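Local coordinates for protein hexokinase (Schistosoma mansoni, PDB 1BDG) that probably phosphorylates glucose and other hexoses at the expense of ATP, giving the hexose 6-phosphates that enter glycolysis, at residues 36-41 with 386-391; 340-345 with 362-367; 78-83 with 117-122. All blocks are in the same frame, centred on the assembly; numbering follows the deposited sequence.

Interaction 1 of 3, residues 36-41 with 386-391; sequences SMRLGL and LRRINR. With SO4 (sulfate ion), chain E.
A chi1 of 172° sends the Arg388 chain across to helix 23-41, and a bend at chi3 (-87°) then brings the guanidinium beside Met37, Arg38 and Leu41. In Arg38, CG sits between the backbone N and the carbonyl carbon, which lays the start of the chain along a bound sulfate (CG to sulfate O1, 3.8 Å) while the charged end leads away. Three side chains receive the one guanidinium. Leu41 CD1 lies over one face, 3.6 Å from Arg388 NH1. Met37 CB approaches obliquely at 4.2 Å from Arg388 NE, and Arg38 CB is also oblique, close to NH2. The sulfate, probably from the crystallisation liquor, comes to the edge of the group, but its placing is doubtful, because Arg388 NH2 is too close to the sulfur. With that reservation, Arg388 NH1 gives O2 a weak, bent hydrogen bond (2.6 Å, 119° at the hydrogen). Lys232 also binds this sulfate. The protein partner of Arg388 NH1 is Glu228, in a salt bridge. The contact thus packs the C-terminal end of helix 23-41 against that of helix 357-389, in the predicted large subdomain, beside strand 222-229: Arg388 also touches Tyr226 there, Leu41 touches Glu228, and Met37 packs on Cys384 and Ile385, about one turn earlier in the long helix.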
# COMPACT_ATOMS: atom_id res chain seq x y z
N SER A 36 -6.18 -11.17 -15.02
CA SER A 36 -6.40 -9.72 -15.20
C SER A 36 -5.18 -8.92 -15.60
O SER A 36 -5.28 -8.02 -16.42
CB SER A 36 -6.97 -9.08 -13.94
OG SER A 36 -8.13 -9.75 -13.51
N MET A 37 -4.03 -9.22 -15.01
CA MET A 37 -2.80 -8.51 -15.34
C MET A 37 -2.44 -8.65 -16.82
O MET A 37 -2.12 -7.64 -17.47
CB MET A 37 -1.64 -8.99 -14.47
CG MET A 37 -1.77 -8.65 -13.01
SD MET A 37 -0.34 -9.22 -12.10
CE MET A 37 -0.60 -8.50 -10.52
N ARG A 38 -2.51 -9.87 -17.37
CA ARG A 38 -2.19 -10.02 -18.79
C ARG A 38 -3.21 -9.30 -19.67
O ARG A 38 -2.87 -8.85 -20.76
CB ARG A 38 -1.96 -11.47 -19.21
CG ARG A 38 -3.14 -12.41 -19.13
CD ARG A 38 -3.18 -13.29 -20.38
NE ARG A 38 -4.18 -12.79 -21.33
CZ ARG A 38 -5.33 -13.41 -21.61
NH1 ARG A 38 -5.63 -14.56 -21.00
NH2 ARG A 38 -6.16 -12.90 -22.52
N LEU A 39 -4.44 -9.17 -19.20
CA LEU A 39 -5.48 -8.44 -19.93
C LEU A 39 -5.17 -6.94 -19.89
O LEU A 39 -5.41 -6.23 -20.87
CB LEU A 39 -6.86 -8.65 -19.32
CG LEU A 39 -7.67 -9.92 -19.56
CD1 LEU A 39 -9.01 -9.78 -18.85
CD2 LEU A 39 -7.89 -10.16 -21.05
N GLY A 40 -4.64 -6.46 -18.76
CA GLY A 40 -4.32 -5.05 -18.61
C GLY A 40 -3.14 -4.56 -19.43
O GLY A 40 -3.00 -3.36 -19.69
N LEU A 41 -2.26 -5.49 -19.81
CA LEU A 41 -1.08 -5.17 -20.62
C LEU A 41 -1.50 -5.09 -22.09
O LEU A 41 -0.80 -4.51 -22.92
CB LEU A 41 0.02 -6.22 -20.42
CG LEU A 41 0.53 -6.40 -18.98
CD1 LEU A 41 1.18 -7.73 -18.81
CD2 LEU A 41 1.48 -5.31 -18.57
N LEU A 386 5.38 -13.77 -9.16
CA LEU A 386 6.44 -14.75 -9.40
C LEU A 386 6.08 -15.65 -10.59
O LEU A 386 6.96 -16.17 -11.27
CB LEU A 386 6.68 -15.61 -8.15
CG LEU A 386 7.13 -14.89 -6.90
CD1 LEU A 386 7.58 -15.91 -5.89
CD2 LEU A 386 8.26 -13.94 -7.21
N ARG A 387 4.78 -15.86 -10.80
CA ARG A 387 4.31 -16.68 -11.90
C ARG A 387 4.36 -15.91 -13.22
O ARG A 387 4.30 -16.50 -14.29
CB ARG A 387 2.89 -17.17 -11.65
CG ARG A 387 2.81 -18.21 -10.57
CD ARG A 387 1.61 -19.11 -10.75
NE ARG A 387 1.32 -19.84 -9.52
CZ ARG A 387 0.11 -19.95 -8.98
NH1 ARG A 387 -0.95 -19.39 -9.56
NH2 ARG A 387 -0.04 -20.65 -7.86
N ARG A 388 4.47 -14.60 -13.12
CA ARG A 388 4.55 -13.72 -14.27
C ARG A 388 6.01 -13.44 -14.55
O ARG A 388 6.53 -13.83 -15.60
CB ARG A 388 3.77 -12.43 -14.00
CG ARG A 388 3.92 -11.37 -15.04
CD ARG A 388 2.66 -10.52 -15.11
NE ARG A 388 1.66 -11.08 -16.02
CZ ARG A 388 1.78 -11.18 -17.35
NH1 ARG A 388 2.86 -10.76 -17.97
NH2 ARG A 388 0.80 -11.69 -18.05
N ILE A 389 6.70 -12.79 -13.62
CA ILE A 389 8.12 -12.52 -13.78
C ILE A 389 8.83 -13.78 -14.31
O ILE A 389 9.60 -13.71 -15.27
CB ILE A 389 8.74 -12.04 -12.44
CG1 ILE A 389 8.40 -10.57 -12.21
CG2 ILE A 389 10.23 -12.25 -12.41
CD1 ILE A 389 9.41 -9.83 -11.38
N ASN A 390 8.52 -14.93 -13.71
CA ASN A 390 9.07 -16.22 -14.12
C ASN A 390 10.58 -16.45 -13.86
O ASN A 390 11.07 -17.57 -14.03
CB ASN A 390 8.70 -16.51 -15.60
N ARG A 391 11.30 -15.41 -13.43
CA ARG A 391 12.72 -15.54 -13.14
C ARG A 391 12.87 -16.63 -12.09
O ARG A 391 12.01 -16.77 -11.23
CB ARG A 391 13.27 -14.22 -12.59
CG ARG A 391 13.34 -13.12 -13.61
CD ARG A 391 13.95 -11.81 -13.07
NE ARG A 391 14.12 -10.90 -14.20
CZ ARG A 391 14.66 -9.68 -14.14
NH1 ARG A 391 15.09 -9.18 -12.98
NH2 ARG A 391 14.76 -8.95 -15.24
S SO4 E . 1.31 -12.92 -20.57
O1 SO4 E . 0.43 -13.70 -19.73
O2 SO4 E . 2.47 -12.56 -19.82
O3 SO4 E . 1.69 -13.72 -21.71
O4 SO4 E . 0.64 -11.73 -21.01

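Interaction 2 of 3, residues 340-345 with 362-367; sequences YNTHYM and IVRYAC
Apolar packing joins Met345 and Thr342 to Val363. A fully extended start (chi1 179°) takes the Met345 chain away from its own helix, and the bend at chi3 carries the methyl CE to 3.9 Å from Val363 CG1. The same valine branch meets the methyl of Thr342, with CG2 to Val363 CG1 at 4.1 Å, so one branch serves two partners from helix 340-349. Both pairs meet at a slant, and the spacings are those of ordinary van der Waals contact. The helices themselves run almost perpendicular: their local axes make an angle of 104° and approach to 9.7 Å, which limits the contact to about one turn of each. This is a helix-helix crossing in the large subdomain of the hexokinase fold, where helix 340-349 lies across the N-terminal part of the long helix 357-389. Helix 327-331 adjoins the same patch, as Val331 touches Thr342 and Met345, and Tyr327, probably an ATP-binding residue, touches Met345.

The polar side chains meet as hydroxyl against aliphatic chain. Thr342 OG1 rests 3.5 Å from Arg364 CB and 3.6 Å from Arg364 CG, the two side chains crossing at about a right angle. The hydroxyl is hydrogen-bonded to Asp334 OD2, which satisfies it in a buried position. Beyond its CG, Arg364 leads away from helix 340-349: NH1 makes a salt bridge to Glu332 and NH2 a hydrogen bond to the carbonyl oxygen of Asp334.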
# COMPACT_ATOMS: atom_id res chain seq x y z
N TYR A 340 -4.77 -10.44 27.39
CA TYR A 340 -4.38 -9.18 28.03
C TYR A 340 -4.41 -7.99 27.08
O TYR A 340 -5.05 -6.97 27.35
CB TYR A 340 -2.99 -9.31 28.68
CG TYR A 340 -2.93 -10.37 29.77
CD1 TYR A 340 -3.98 -10.51 30.69
CD2 TYR A 340 -1.86 -11.28 29.84
CE1 TYR A 340 -3.97 -11.52 31.63
CE2 TYR A 340 -1.86 -12.30 30.78
CZ TYR A 340 -2.92 -12.41 31.67
OH TYR A 340 -2.94 -13.41 32.60
N ASN A 341 -3.73 -8.12 25.94
CA ASN A 341 -3.68 -7.03 24.97
C ASN A 341 -5.06 -6.72 24.40
O ASN A 341 -5.35 -5.56 24.12
CB ASN A 341 -2.71 -7.35 23.85
CG ASN A 341 -1.26 -7.20 24.27
OD1 ASN A 341 -0.51 -8.18 24.29
ND2 ASN A 341 -0.87 -5.98 24.60
N THR A 342 -5.88 -7.76 24.22
CA THR A 342 -7.23 -7.58 23.70
C THR A 342 -8.00 -6.81 24.74
O THR A 342 -8.52 -5.73 24.46
CB THR A 342 -7.93 -8.93 23.47
OG1 THR A 342 -7.14 -9.73 22.59
CG2 THR A 342 -9.30 -8.73 22.85
N HIS A 343 -7.99 -7.34 25.96
CA HIS A 343 -8.67 -6.73 27.09
C HIS A 343 -8.35 -5.24 27.24
O HIS A 343 -9.25 -4.40 27.27
CB HIS A 343 -8.30 -7.47 28.37
CG HIS A 343 -9.06 -7.02 29.58
ND1 HIS A 343 -10.36 -7.39 29.82
CD2 HIS A 343 -8.70 -6.21 30.60
CE1 HIS A 343 -10.78 -6.82 30.94
NE2 HIS A 343 -9.79 -6.10 31.43
N TYR A 344 -7.07 -4.93 27.33
CA TYR A 344 -6.66 -3.55 27.47
C TYR A 344 -7.22 -2.71 26.33
O TYR A 344 -7.59 -1.56 26.53
CB TYR A 344 -5.12 -3.44 27.51
CG TYR A 344 -4.56 -2.06 27.19
CD1 TYR A 344 -4.37 -1.65 25.86
CD2 TYR A 344 -4.21 -1.17 28.21
CE1 TYR A 344 -3.85 -0.39 25.56
CE2 TYR A 344 -3.69 0.10 27.91
CZ TYR A 344 -3.51 0.48 26.58
OH TYR A 344 -3.01 1.72 26.28
N MET A 345 -7.29 -3.28 25.13
CA MET A 345 -7.77 -2.54 23.97
C MET A 345 -9.21 -2.10 24.12
O MET A 345 -9.52 -0.92 23.97
CB MET A 345 -7.63 -3.36 22.69
CG MET A 345 -8.14 -2.64 21.45
SD MET A 345 -8.00 -3.69 20.01
CE MET A 345 -9.66 -4.28 19.84
N ILE A 362 -13.90 -13.38 21.88
CA ILE A 362 -14.62 -13.14 20.62
C ILE A 362 -13.87 -12.10 19.78
O ILE A 362 -13.67 -12.31 18.59
CB ILE A 362 -16.08 -12.65 20.88
CG1 ILE A 362 -16.98 -13.83 21.27
CG2 ILE A 362 -16.62 -11.86 19.69
CD1 ILE A 362 -18.37 -13.42 21.66
N VAL A 363 -13.42 -11.01 20.40
CA VAL A 363 -12.72 -9.95 19.68
C VAL A 363 -11.33 -10.33 19.14
O VAL A 363 -10.95 -9.88 18.06
CB VAL A 363 -12.67 -8.63 20.50
CG1 VAL A 363 -11.79 -7.60 19.83
CG2 VAL A 363 -14.06 -8.06 20.63
N ARG A 364 -10.57 -11.15 19.87
CA ARG A 364 -9.24 -11.56 19.39
C ARG A 364 -9.39 -12.51 18.20
O ARG A 364 -8.54 -12.58 17.32
CB ARG A 364 -8.42 -12.23 20.51
CG ARG A 364 -6.93 -12.38 20.21
CD ARG A 364 -6.47 -13.81 20.42
NE ARG A 364 -5.02 -14.01 20.30
CZ ARG A 364 -4.31 -13.83 19.18
NH1 ARG A 364 -4.91 -13.44 18.05
NH2 ARG A 364 -2.99 -14.08 19.18
N TYR A 365 -10.49 -13.24 18.17
CA TYR A 365 -10.75 -14.17 17.08
C TYR A 365 -11.12 -13.34 15.84
O TYR A 365 -10.67 -13.63 14.73
CB TYR A 365 -11.88 -15.11 17.46
CG TYR A 365 -12.17 -16.19 16.45
CD1 TYR A 365 -11.32 -17.28 16.30
CD2 TYR A 365 -13.32 -16.12 15.66
CE1 TYR A 365 -11.61 -18.28 15.38
CE2 TYR A 365 -13.62 -17.11 14.74
CZ TYR A 365 -12.77 -18.19 14.61
OH TYR A 365 -13.09 -19.19 13.72
N ALA A 366 -11.91 -12.29 16.04
CA ALA A 366 -12.28 -11.43 14.93
C ALA A 366 -11.02 -10.84 14.29
O ALA A 366 -10.88 -10.87 13.07
CB ALA A 366 -13.25 -10.35 15.41
N CYS A 367 -10.08 -10.36 15.11
CA CYS A 367 -8.80 -9.81 14.64
C CYS A 367 -8.01 -10.84 13.84
O CYS A 367 -7.62 -10.59 12.70
CB CYS A 367 -7.91 -9.36 15.81
SG CYS A 367 -8.37 -7.84 16.67

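Interaction 3 of 3, residues 78-83 with 117-122; sequences TNYRVL and KYIAET. With SO4 (sulfate ion), chain C.
Tyr80 and Val82, two residues apart on strand 80-87, face helix 112-129 and pack on Ile119 and Thr122. This is the tight part. A trans chi1 (177°) extends the Tyr80 ring into the helix surface: Ile119 CD1 meets it obliquely on the CE1 side, nearest CE1 and 3.6 Å from Tyr80 CZ, and Ile119 CG2 lies 3.5 Å from Tyr80 OH. Thr122 CG2 comes to the ring edge on the CE2 side, too near for the spacing to be relied on, and also touches Val82 CG2 at 3.6 Å. The local axes of strand and helix are 44° apart and approach to 10.5 Å. Leu73 of strand 68-75 touches Tyr80, Val82 and Ile119, so the helix covers a face of the five-stranded sheet, in the strand order 3-2-1-4-5 of the actin-ATPase fold.

The other end of 78-83 is exposed. Thr78, in the predicted ATP site, gives a sulfate a nearly straight bond from N to O2 (2.7 Å, 163°) and a second from OG1 to O1 (2.7 Å); Thr220 also binds this ion. The chemistry therefore divides: apolar contacts seat the strand on its helix, whereas the preceding turn offers donors to an anion, consistent with a phosphate-binding role.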
# COMPACT_ATOMS: atom_id res chain seq x y z
N THR A 78 1.87 6.31 4.87
CA THR A 78 1.53 6.60 6.27
C THR A 78 1.94 8.02 6.67
O THR A 78 1.23 8.67 7.44
CB THR A 78 2.18 5.58 7.27
OG1 THR A 78 1.76 4.23 6.98
CG2 THR A 78 1.77 5.94 8.70
N ASN A 79 3.08 8.49 6.18
CA ASN A 79 3.53 9.85 6.50
C ASN A 79 4.42 10.55 5.46
O ASN A 79 5.30 9.94 4.82
CB ASN A 79 4.11 9.95 7.92
CG ASN A 79 5.13 8.88 8.22
OD1 ASN A 79 5.16 8.34 9.32
ND2 ASN A 79 6.03 8.63 7.28
N TYR A 80 4.12 11.83 5.27
CA TYR A 80 4.78 12.70 4.32
C TYR A 80 6.27 12.95 4.60
O TYR A 80 6.62 13.73 5.49
CB TYR A 80 4.01 14.03 4.28
CG TYR A 80 4.61 15.08 3.40
CD1 TYR A 80 4.73 14.89 2.05
CD2 TYR A 80 5.10 16.25 3.95
CE1 TYR A 80 5.35 15.84 1.25
CE2 TYR A 80 5.71 17.21 3.16
CZ TYR A 80 5.84 17.00 1.81
OH TYR A 80 6.46 17.94 1.02
N ARG A 81 7.14 12.29 3.84
CA ARG A 81 8.58 12.49 4.02
C ARG A 81 9.20 13.41 2.99
O ARG A 81 8.93 13.31 1.79
CB ARG A 81 9.35 11.17 4.02
CG ARG A 81 9.35 10.41 5.34
CD ARG A 81 10.64 9.59 5.49
NE ARG A 81 10.98 8.85 4.28
CZ ARG A 81 12.04 8.04 4.15
NH1 ARG A 81 12.88 7.88 5.17
NH2 ARG A 81 12.23 7.36 3.01
N VAL A 82 10.04 14.32 3.48
CA VAL A 82 10.75 15.27 2.66
C VAL A 82 12.21 14.92 2.85
O VAL A 82 12.74 15.08 3.94
CB VAL A 82 10.49 16.69 3.12
CG1 VAL A 82 11.48 17.64 2.45
CG2 VAL A 82 9.06 17.10 2.75
N LEU A 83 12.85 14.43 1.80
CA LEU A 83 14.23 13.99 1.88
C LEU A 83 15.22 14.78 1.03
O LEU A 83 14.85 15.74 0.36
CB LEU A 83 14.34 12.50 1.56
CG LEU A 83 13.36 11.54 2.25
CD1 LEU A 83 11.98 11.70 1.62
CD2 LEU A 83 13.81 10.10 2.11
N LYS A 117 0.30 23.35 -2.68
CA LYS A 117 0.90 24.56 -2.12
C LYS A 117 1.54 24.12 -0.79
O LYS A 117 2.72 24.39 -0.54
CB LYS A 117 -0.16 25.64 -1.89
CG LYS A 117 0.42 26.92 -1.36
CD LYS A 117 -0.60 28.01 -1.34
CE LYS A 117 -0.02 29.22 -0.65
NZ LYS A 117 -1.01 30.30 -0.48
N TYR A 118 0.78 23.39 0.02
CA TYR A 118 1.29 22.92 1.29
C TYR A 118 2.63 22.18 1.07
O TYR A 118 3.64 22.47 1.73
CB TYR A 118 0.27 22.01 2.00
CG TYR A 118 0.75 21.54 3.35
CD1 TYR A 118 0.55 22.32 4.50
CD2 TYR A 118 1.48 20.36 3.48
CE1 TYR A 118 1.09 21.94 5.73
CE2 TYR A 118 2.02 19.98 4.68
CZ TYR A 118 1.82 20.76 5.79
OH TYR A 118 2.40 20.37 6.96
N ILE A 119 2.64 21.27 0.09
CA ILE A 119 3.85 20.49 -0.22
C ILE A 119 5.05 21.43 -0.36
O ILE A 119 6.06 21.26 0.35
CB ILE A 119 3.68 19.65 -1.54
CG1 ILE A 119 2.62 18.57 -1.34
CG2 ILE A 119 4.99 19.03 -1.94
CD1 ILE A 119 2.96 17.61 -0.29
N ALA A 120 4.94 22.42 -1.23
CA ALA A 120 6.02 23.38 -1.43
C ALA A 120 6.32 24.16 -0.12
O ALA A 120 7.48 24.23 0.30
CB ALA A 120 5.70 24.32 -2.56
N GLU A 121 5.28 24.71 0.52
CA GLU A 121 5.41 25.47 1.78
C GLU A 121 6.39 24.72 2.68
O GLU A 121 7.41 25.26 3.10
CB GLU A 121 4.03 25.56 2.47
CG GLU A 121 3.86 26.63 3.59
CD GLU A 121 4.34 26.18 5.00
OE1 GLU A 121 5.55 26.37 5.29
OE2 GLU A 121 3.49 25.70 5.82
N THR A 122 6.10 23.43 2.87
CA THR A 122 6.89 22.51 3.68
C THR A 122 8.34 22.30 3.22
O THR A 122 9.28 22.57 3.99
CB THR A 122 6.16 21.16 3.76
OG1 THR A 122 5.36 21.11 4.95
CG2 THR A 122 7.14 20.01 3.73
S SO4 C . 2.96 3.43 4.08
O1 SO4 C . 3.20 2.65 5.28
O2 SO4 C . 3.83 4.58 4.06
O3 SO4 C . 3.21 2.62 2.91
O4 SO4 C . 1.60 3.87 4.06

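Interactions 1 and 2 use the two ends of helix 357-389, and their centres lie 39 Å apart. Interaction 3 belongs to the small subdomain, on the opposite side of the chain's centre from interaction 1, with centres 34 Å apart; its centre is about 36 Å from that of interaction 2. None touches another. Glucose lies between interactions 1 and 3: the side chain of Met37 is about 12 Å from the sugar and that of Tyr80 about 13 Å. Interactions 2 and 3 lie nearer the probable nucleotide site. Met345 comes within about 3 Å of Tyr327, a probable ATP-binding residue, side chain to side chain, while 78-83 includes Thr78 and Asn79 of the predicted ATP site.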